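Local coordinates for extracellular ligand-binding receptor (Sphaerobacter thermophilus, PDB 4ZPJ), which probably captures a small ligand outside the cell for an ABC transporter, as expected of a leucine-binding-type substrate-binding protein, at residues E320-E323 against A324-R328; G73-R76 against G77-A81; V171-N175 against G176-A180. All blocks are in the same frame, centred on the assembly; numbering follows the deposited sequence.

Overall arrangement
Interactions 1 and 2 lie on two helices, 316-328 and 68-84, that pack directly on each other. Their centres are about 12 Å apart, and they meet where Phe321 CE1 lies 4.0 Å from Leu80 CD2 and Phe325 CZ lies 4.0 Å from Arg76 NE. Interaction 3 stands apart, in the link between strand 168-170 and helix 180-188: its centre is about 19 Å from that of interaction 2 and about 25 Å from that of interaction 1, with nearest atoms about 7 and 12 Å away. This link passes from one lobe of the binding protein to the other. Among the three, interaction 1 alone includes a zinc ligand, Glu320.

Interaction 1: residues E320-E323 against A324-R328; sequences EFVE and AFTAR. With ZN (zinc ion), chain K.
Backbone bonds from Ala324 N to Glu320 O, Phe325 N to Phe321 O, Thr326 N to Val322 O and Ala327 N to Glu323 O join the two segments into successive turns of one alpha-helix, 316-328, in this periplasmic-binding-protein fold. Thr326 carries most of the side-chain contact. Its hydroxyl turns back along the helix, with OG1 between the backbone N and the carbonyl carbon (chi1 52°), and Thr326 OG1 lies within reach of two carbonyls, 2.7 Å from Val322 O and 3.1 Å from Glu323 O. The methyl CG2 of Thr326 approaches Val322 CG1 at 4.0 Å, so a small apolar patch adjoins the polar one. Phe321 and Phe325, one turn apart, put their rings on another flank of the helix: Phe321 meets Tyr342, and both side chains touch Pro334. Arg328, later in the segment, forms a salt bridge with Asp83 of helix 68-84. Glu320 extends away from these turns to a zinc ion. Glu317, three residues earlier, also binds this zinc through OE1, so the two carboxylates meet at the metal across about one turn. The zinc lies 2.5 Å from Glu320 OE2, with a water at the same distance from the metal.

Interaction 2: residues G73-R76 against G77-A81; sequences GNLR and GLTLA
Leu75 and Thr79, one turn apart on helix 68-84, make the main side-chain contact, and Thr79 can be traced from its root outward. Thr79 CB lies 3.7 Å from Leu75 O. From there chi1 (49°) turns OG1 back over the preceding turn, where it donates to that same Leu75 O over 3.0 Å. This donation fixes where the hydroxyl proton points. The carbonyl is held by two donors, because Thr79 N also reaches it, and they arrive from opposite faces of its plane. The remaining branch, CG2, meets Leu75 CD1 at 4.0 Å, the two side chains crossing obliquely.

Arg76 also folds back, toward Gly73. Its chain bends at chi3 (-59°), which brings one face of the guanidinium over Gly73 CA, 3.3 Å below its plane and toward its rim; Gly73, having no side chain, presents only its backbone there. Arg76 NE forms a salt bridge with Asp338, which ties this turn to helix 336-354. Asn74 and Leu75 both touch Leu61 of strand 55-61. Helix 68-84 lies in the connection from that strand, via short strand 88-89, to its parallel neighbour 92-100, the beta-alpha-beta crossover that opens the alpha/beta lobe of type I periplasmic binding proteins.

Interaction 3: residues V171-N175 against G176-A180; sequences VSFAN and GQYDA
Phe173 and Tyr178 form a T-shaped stack across a tight bend of the chain: the tyrosine edge points at the phenylalanine face, with the planes at 90° and the ring centroids 5.2 Å apart. The closest atoms are Tyr178 CE2 and Phe173 CD2, at 3.8 Å, and CE2 sits above the middle of the phenylalanine ring. Phe173 is swung into this position by a chi1 of 44°, which tucks CG over its own backbone. On its other face lies Ser172 OG, nearer the rim, while Asn175 N adjoins the ring edge in its plane.

Next along the chain, a type II beta turn runs from Ala174 to Gln177, closed by Gln177 N donating to Ala174 O at 2.9 Å. Gly176 occupies its third position with a positive phi (93°), where a CB would collide with Asn175 O. The extended side chain of Gln177 reaches back across the turn, and its OE1 accepts from Ala174 N at 3.0 Å, in the plane of the amide carbonyl. Ala174 is thereby gripped through both its N-H and its C=O by one residue.

A further layer fixes these groups. Gln177 NE2 donates to Pro390 O and Phe418 O, which holds the amide so that OE1 faces Ala174. Asn175 ND2 bonds to Glu207 OE1 of helix 203-218, and Asn175 O accepts from Gln155 NE2. Ser172 OG is bonded to Asn151 O.

The bend follows strand 168-170, an outermost strand of the six-stranded sheet, and leads into helix 180-188 and then strand 194-200 of the parallel four-stranded sheet, so it is one of the crossings between the two lobes.

Interaction 1: residues E320-E323 against A324-R328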
loop_
_atom_site.group_PDB
_atom_site.type_symbol
_atom_site.label_atom_id
_atom_site.label_comp_id
_atom_site.label_asym_id
_atom_site.label_seq_id
_atom_site.Cartn_x
_atom_site.Cartn_y
_atom_site.Cartn_z
ATOM N N GLU A 320 13.034 -1.099 15.351
ATOM C CA GLU A 320 12.391 -2.146 16.098
ATOM C C GLU A 320 11.575 -3.124 15.192
ATOM O O GLU A 320 11.776 -4.297 15.236
ATOM C CB GLU A 320 11.506 -1.489 17.136
ATOM C CG GLU A 320 10.591 -2.381 17.963
ATOM C CD GLU A 320 9.794 -1.551 18.958
ATOM O OE1 GLU A 320 10.326 -0.524 19.447
ATOM O OE2 GLU A 320 8.628 -1.875 19.221
ATOM N N PHE A 321 10.785 -2.622 14.264
ATOM C CA PHE A 321 10.057 -3.476 13.301
ATOM C C PHE A 321 10.979 -4.238 12.374
ATOM O O PHE A 321 10.773 -5.411 12.162
ATOM C CB PHE A 321 9.099 -2.605 12.536
ATOM C CG PHE A 321 8.446 -3.248 11.361
ATOM C CD1 PHE A 321 7.552 -4.275 11.537
ATOM C CD2 PHE A 321 8.617 -2.732 10.128
ATOM C CE1 PHE A 321 6.890 -4.838 10.461
ATOM C CE2 PHE A 321 7.987 -3.250 9.045
ATOM C CZ PHE A 321 7.123 -4.328 9.209
ATOM N N VAL A 322 12.052 -3.619 11.896
ATOM C CA VAL A 322 13.033 -4.346 11.054
ATOM C C VAL A 322 13.712 -5.468 11.856
ATOM O O VAL A 322 13.897 -6.599 11.357
ATOM C CB VAL A 322 14.118 -3.428 10.485
ATOM C CG1 VAL A 322 15.115 -4.205 9.668
ATOM C CG2 VAL A 322 13.506 -2.383 9.565
ATOM N N GLU A 323 14.086 -5.168 13.098
ATOM C CA GLU A 323 14.747 -6.195 13.926
ATOM C C GLU A 323 13.857 -7.381 14.204
ATOM O O GLU A 323 14.299 -8.507 14.076
ATOM C CB GLU A 323 15.191 -5.628 15.260
ATOM C CG GLU A 323 16.503 -4.935 15.098
ATOM C CD GLU A 323 16.809 -4.002 16.236
ATOM O OE1 GLU A 323 16.115 -4.065 17.302
ATOM O OE2 GLU A 323 17.757 -3.211 16.028
ATOM N N ALA A 324 12.610 -7.118 14.595
ATOM C CA ALA A 324 11.692 -8.193 14.888
ATOM C C ALA A 324 11.303 -8.943 13.604
ATOM O O ALA A 324 11.068 -10.177 13.605
ATOM C CB ALA A 324 10.476 -7.647 15.619
ATOM N N PHE A 325 11.313 -8.236 12.484
ATOM C CA PHE A 325 10.949 -8.872 11.236
ATOM C C PHE A 325 12.077 -9.779 10.783
ATOM O O PHE A 325 11.867 -10.957 10.529
ATOM C CB PHE A 325 10.592 -7.858 10.161
ATOM C CG PHE A 325 10.015 -8.478 8.924
ATOM C CD1 PHE A 325 8.668 -8.699 8.810
ATOM C CD2 PHE A 325 10.839 -8.887 7.894
ATOM C CE1 PHE A 325 8.154 -9.272 7.673
ATOM C CE2 PHE A 325 10.327 -9.472 6.758
ATOM C CZ PHE A 325 8.985 -9.657 6.648
ATOM N N THR A 326 13.272 -9.224 10.682
ATOM C CA THR A 326 14.428 -10.015 10.271
ATOM C C THR A 326 14.750 -11.171 11.216
ATOM O O THR A 326 15.201 -12.193 10.746
ATOM C CB THR A 326 15.699 -9.166 10.169
ATOM O OG1 THR A 326 15.827 -8.485 11.383
ATOM C CG2 THR A 326 15.607 -8.153 9.034
ATOM N N ALA A 327 14.527 -11.032 12.527
ATOM C CA ALA A 327 14.748 -12.170 13.438
ATOM C C ALA A 327 13.828 -13.346 13.075
ATOM O O ALA A 327 14.206 -14.478 13.196
ATOM C CB ALA A 327 14.569 -11.772 14.904
ATOM N N ARG A 328 12.640 -13.055 12.595
ATOM C CA ARG A 328 11.652 -14.048 12.256
ATOM C C ARG A 328 11.782 -14.575 10.843
ATOM O O ARG A 328 11.172 -15.587 10.489
ATOM C CB ARG A 328 10.296 -13.401 12.400
ATOM C CG ARG A 328 9.133 -14.350 12.522
ATOM C CD ARG A 328 8.280 -13.959 13.735
ATOM N NE ARG A 328 6.863 -14.281 13.541
ATOM C CZ ARG A 328 5.920 -14.168 14.470
ATOM N NH1 ARG A 328 6.218 -13.752 15.697
ATOM N NH2 ARG A 328 4.667 -14.491 14.170
HETATM ZN ZN ZN K . 7.613 0.373 19.618
HETATM O O HOH W 1 5.575 -1.008 19.475
#

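Interaction 2: residues G73-R76 against G77-A81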
loop_
_atom_site.group_PDB
_atom_site.type_symbol
_atom_site.label_atom_id
_atom_site.label_comp_id
_atom_site.label_asym_id
_atom_site.label_seq_id
_atom_site.Cartn_x
_atom_site.Cartn_y
_atom_site.Cartn_z
ATOM N N GLY A 73 2.615 -11.320 2.313
ATOM C CA GLY A 73 3.273 -10.174 2.969
ATOM C C GLY A 73 2.378 -9.560 4.027
ATOM O O GLY A 73 2.813 -9.217 5.115
ATOM N N ASN A 74 1.101 -9.435 3.692
ATOM C CA ASN A 74 0.149 -8.914 4.607
ATOM C C ASN A 74 0.079 -9.842 5.853
ATOM O O ASN A 74 0.055 -9.354 6.986
ATOM C CB ASN A 74 -1.216 -8.746 3.918
ATOM C CG ASN A 74 -1.400 -7.375 3.223
ATOM O OD1 ASN A 74 -0.496 -6.536 3.127
ATOM N ND2 ASN A 74 -2.593 -7.139 2.789
ATOM N N LEU A 75 0.056 -11.163 5.628
ATOM C CA LEU A 75 -0.074 -12.110 6.706
ATOM C C LEU A 75 1.143 -12.110 7.597
ATOM O O LEU A 75 1.008 -12.152 8.815
ATOM C CB LEU A 75 -0.412 -13.518 6.181
ATOM C CG LEU A 75 -0.551 -14.662 7.137
ATOM C CD1 LEU A 75 -1.664 -14.388 8.118
ATOM C CD2 LEU A 75 -0.775 -15.988 6.394
ATOM N N ARG A 76 2.326 -12.019 7.030
ATOM C CA ARG A 76 3.527 -11.850 7.875
ATOM C C ARG A 76 3.507 -10.611 8.750
ATOM O O ARG A 76 3.877 -10.665 9.921
ATOM C CB ARG A 76 4.778 -11.779 7.021
ATOM C CG ARG A 76 5.112 -13.085 6.314
ATOM C CD ARG A 76 6.431 -12.982 5.555
ATOM N NE ARG A 76 6.467 -11.939 4.544
ATOM C CZ ARG A 76 6.399 -12.145 3.215
ATOM N NH1 ARG A 76 6.258 -13.378 2.679
ATOM N NH2 ARG A 76 6.461 -11.104 2.392
ATOM N N GLY A 77 3.118 -9.468 8.205
ATOM C CA GLY A 77 3.077 -8.229 9.031
ATOM C C GLY A 77 2.064 -8.339 10.174
ATOM O O GLY A 77 2.312 -7.972 11.314
ATOM N N LEU A 78 0.904 -8.841 9.823
ATOM C CA LEU A 78 -0.218 -8.970 10.728
ATOM C C LEU A 78 0.097 -9.884 11.903
ATOM O O LEU A 78 -0.174 -9.500 13.043
ATOM C CB LEU A 78 -1.364 -9.476 9.889
ATOM C CG LEU A 78 -2.818 -9.579 10.233
ATOM C CD1 LEU A 78 -2.979 -10.547 11.379
ATOM C CD2 LEU A 78 -3.471 -8.224 10.461
ATOM N N THR A 79 0.694 -11.061 11.660
ATOM C CA THR A 79 0.972 -11.976 12.744
ATOM C C THR A 79 2.117 -11.506 13.612
ATOM O O THR A 79 2.079 -11.697 14.802
ATOM C CB THR A 79 1.243 -13.426 12.278
ATOM O OG1 THR A 79 2.207 -13.434 11.219
ATOM C CG2 THR A 79 -0.014 -13.997 11.763
ATOM N N LEU A 80 3.132 -10.921 13.008
ATOM C CA LEU A 80 4.173 -10.282 13.770
ATOM C C LEU A 80 3.617 -9.263 14.783
ATOM O O LEU A 80 4.042 -9.281 15.923
ATOM C CB LEU A 80 5.163 -9.605 12.825
ATOM C CG LEU A 80 6.289 -8.958 13.590
ATOM C CD1 LEU A 80 7.095 -10.035 14.284
ATOM C CD2 LEU A 80 7.194 -8.146 12.695
ATOM N N ALA A 81 2.643 -8.433 14.386
ATOM C CA ALA A 81 2.049 -7.428 15.317
ATOM C C ALA A 81 1.235 -8.063 16.360
ATOM O O ALA A 81 1.318 -7.658 17.500
ATOM C CB ALA A 81 1.167 -6.447 14.613
#

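Interaction 3: residues V171-N175 against G176-A180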
loop_
_atom_site.group_PDB
_atom_site.type_symbol
_atom_site.label_atom_id
_atom_site.label_comp_id
_atom_site.label_asym_id
_atom_site.label_seq_id
_atom_site.Cartn_x
_atom_site.Cartn_y
_atom_site.Cartn_z
ATOM N N VAL A 171 -6.097 0.550 6.164
ATOM C CA VAL A 171 -4.819 0.923 6.802
ATOM C C VAL A 171 -3.677 0.970 5.784
ATOM O O VAL A 171 -2.527 1.271 6.143
ATOM C CB VAL A 171 -4.409 -0.028 7.931
ATOM C CG1 VAL A 171 -5.417 -0.018 9.062
ATOM C CG2 VAL A 171 -4.223 -1.436 7.413
ATOM N N SER A 172 -3.959 0.626 4.530
ATOM C CA SER A 172 -2.914 0.673 3.498
ATOM C C SER A 172 -2.861 2.052 2.762
ATOM O O SER A 172 -2.039 2.952 3.062
ATOM C CB SER A 172 -3.144 -0.488 2.539
ATOM O OG SER A 172 -4.457 -0.450 2.014
ATOM N N PHE A 173 -3.765 2.255 1.836
ATOM C CA PHE A 173 -3.744 3.483 1.070
ATOM C C PHE A 173 -4.970 3.452 0.205
ATOM O O PHE A 173 -5.529 2.377 -0.031
ATOM C CB PHE A 173 -2.485 3.574 0.154
ATOM C CG PHE A 173 -2.175 2.303 -0.563
ATOM C CD1 PHE A 173 -2.773 2.015 -1.773
ATOM C CD2 PHE A 173 -1.311 1.374 -0.023
ATOM C CE1 PHE A 173 -2.532 0.824 -2.446
ATOM C CE2 PHE A 173 -1.065 0.163 -0.676
ATOM C CZ PHE A 173 -1.669 -0.103 -1.889
ATOM N N ALA A 174 -5.444 4.625 -0.209
ATOM C CA ALA A 174 -6.223 4.627 -1.459
ATOM C C ALA A 174 -5.195 4.732 -2.593
ATOM O O ALA A 174 -4.194 5.453 -2.434
ATOM C CB ALA A 174 -7.177 5.804 -1.480
ATOM N N ASN A 175 -5.392 4.040 -3.702
ATOM C CA ASN A 175 -4.433 4.119 -4.818
ATOM C C ASN A 175 -4.016 5.536 -5.122
ATOM O O ASN A 175 -4.851 6.417 -5.252
ATOM C CB ASN A 175 -5.052 3.569 -6.108
ATOM C CG ASN A 175 -5.213 2.089 -6.062
ATOM O OD1 ASN A 175 -4.378 1.421 -5.538
ATOM N ND2 ASN A 175 -6.315 1.603 -6.508
ATOM N N GLY A 176 -2.734 5.718 -5.276
ATOM C CA GLY A 176 -2.145 7.002 -5.509
ATOM C C GLY A 176 -1.667 7.777 -4.281
ATOM O O GLY A 176 -0.963 8.807 -4.405
ATOM N N GLN A 177 -2.049 7.339 -3.097
ATOM C CA GLN A 177 -1.858 8.173 -1.886
ATOM C C GLN A 177 -0.375 8.330 -1.502
ATOM O O GLN A 177 -0.014 9.339 -0.952
ATOM C CB GLN A 177 -2.681 7.583 -0.713
ATOM C CG GLN A 177 -2.600 8.301 0.621
ATOM C CD GLN A 177 -3.509 7.730 1.712
ATOM O OE1 GLN A 177 -4.212 6.790 1.468
ATOM N NE2 GLN A 177 -3.472 8.314 2.930
ATOM N N TYR A 178 0.473 7.331 -1.761
ATOM C CA TYR A 178 1.870 7.457 -1.425
ATOM C C TYR A 178 2.703 8.019 -2.584
ATOM O O TYR A 178 3.785 8.532 -2.353
ATOM C CB TYR A 178 2.454 6.158 -0.822
ATOM C CG TYR A 178 2.379 4.978 -1.668
ATOM C CD1 TYR A 178 3.263 4.833 -2.734
ATOM C CD2 TYR A 178 1.429 3.976 -1.442
ATOM C CE1 TYR A 178 3.177 3.751 -3.580
ATOM C CE2 TYR A 178 1.353 2.891 -2.275
ATOM C CZ TYR A 178 2.247 2.787 -3.348
ATOM O OH TYR A 178 2.270 1.740 -4.213
ATOM N N ASP A 179 2.151 8.008 -3.797
ATOM C CA ASP A 179 2.769 8.665 -4.926
ATOM C C ASP A 179 2.435 10.157 -5.105
ATOM O O ASP A 179 3.235 10.912 -5.654
ATOM C CB ASP A 179 2.473 7.865 -6.206
ATOM C CG ASP A 179 3.165 6.499 -6.184
ATOM O OD1 ASP A 179 4.332 6.477 -5.664
ATOM O OD2 ASP A 179 2.565 5.462 -6.643
ATOM N N ALA A 180 1.278 10.597 -4.668
ATOM C CA ALA A 180 0.865 11.951 -4.921
ATOM C C ALA A 180 1.847 12.972 -4.335
ATOM O O ALA A 180 2.136 13.949 -4.994
ATOM C CB ALA A 180 -0.499 12.159 -4.338
#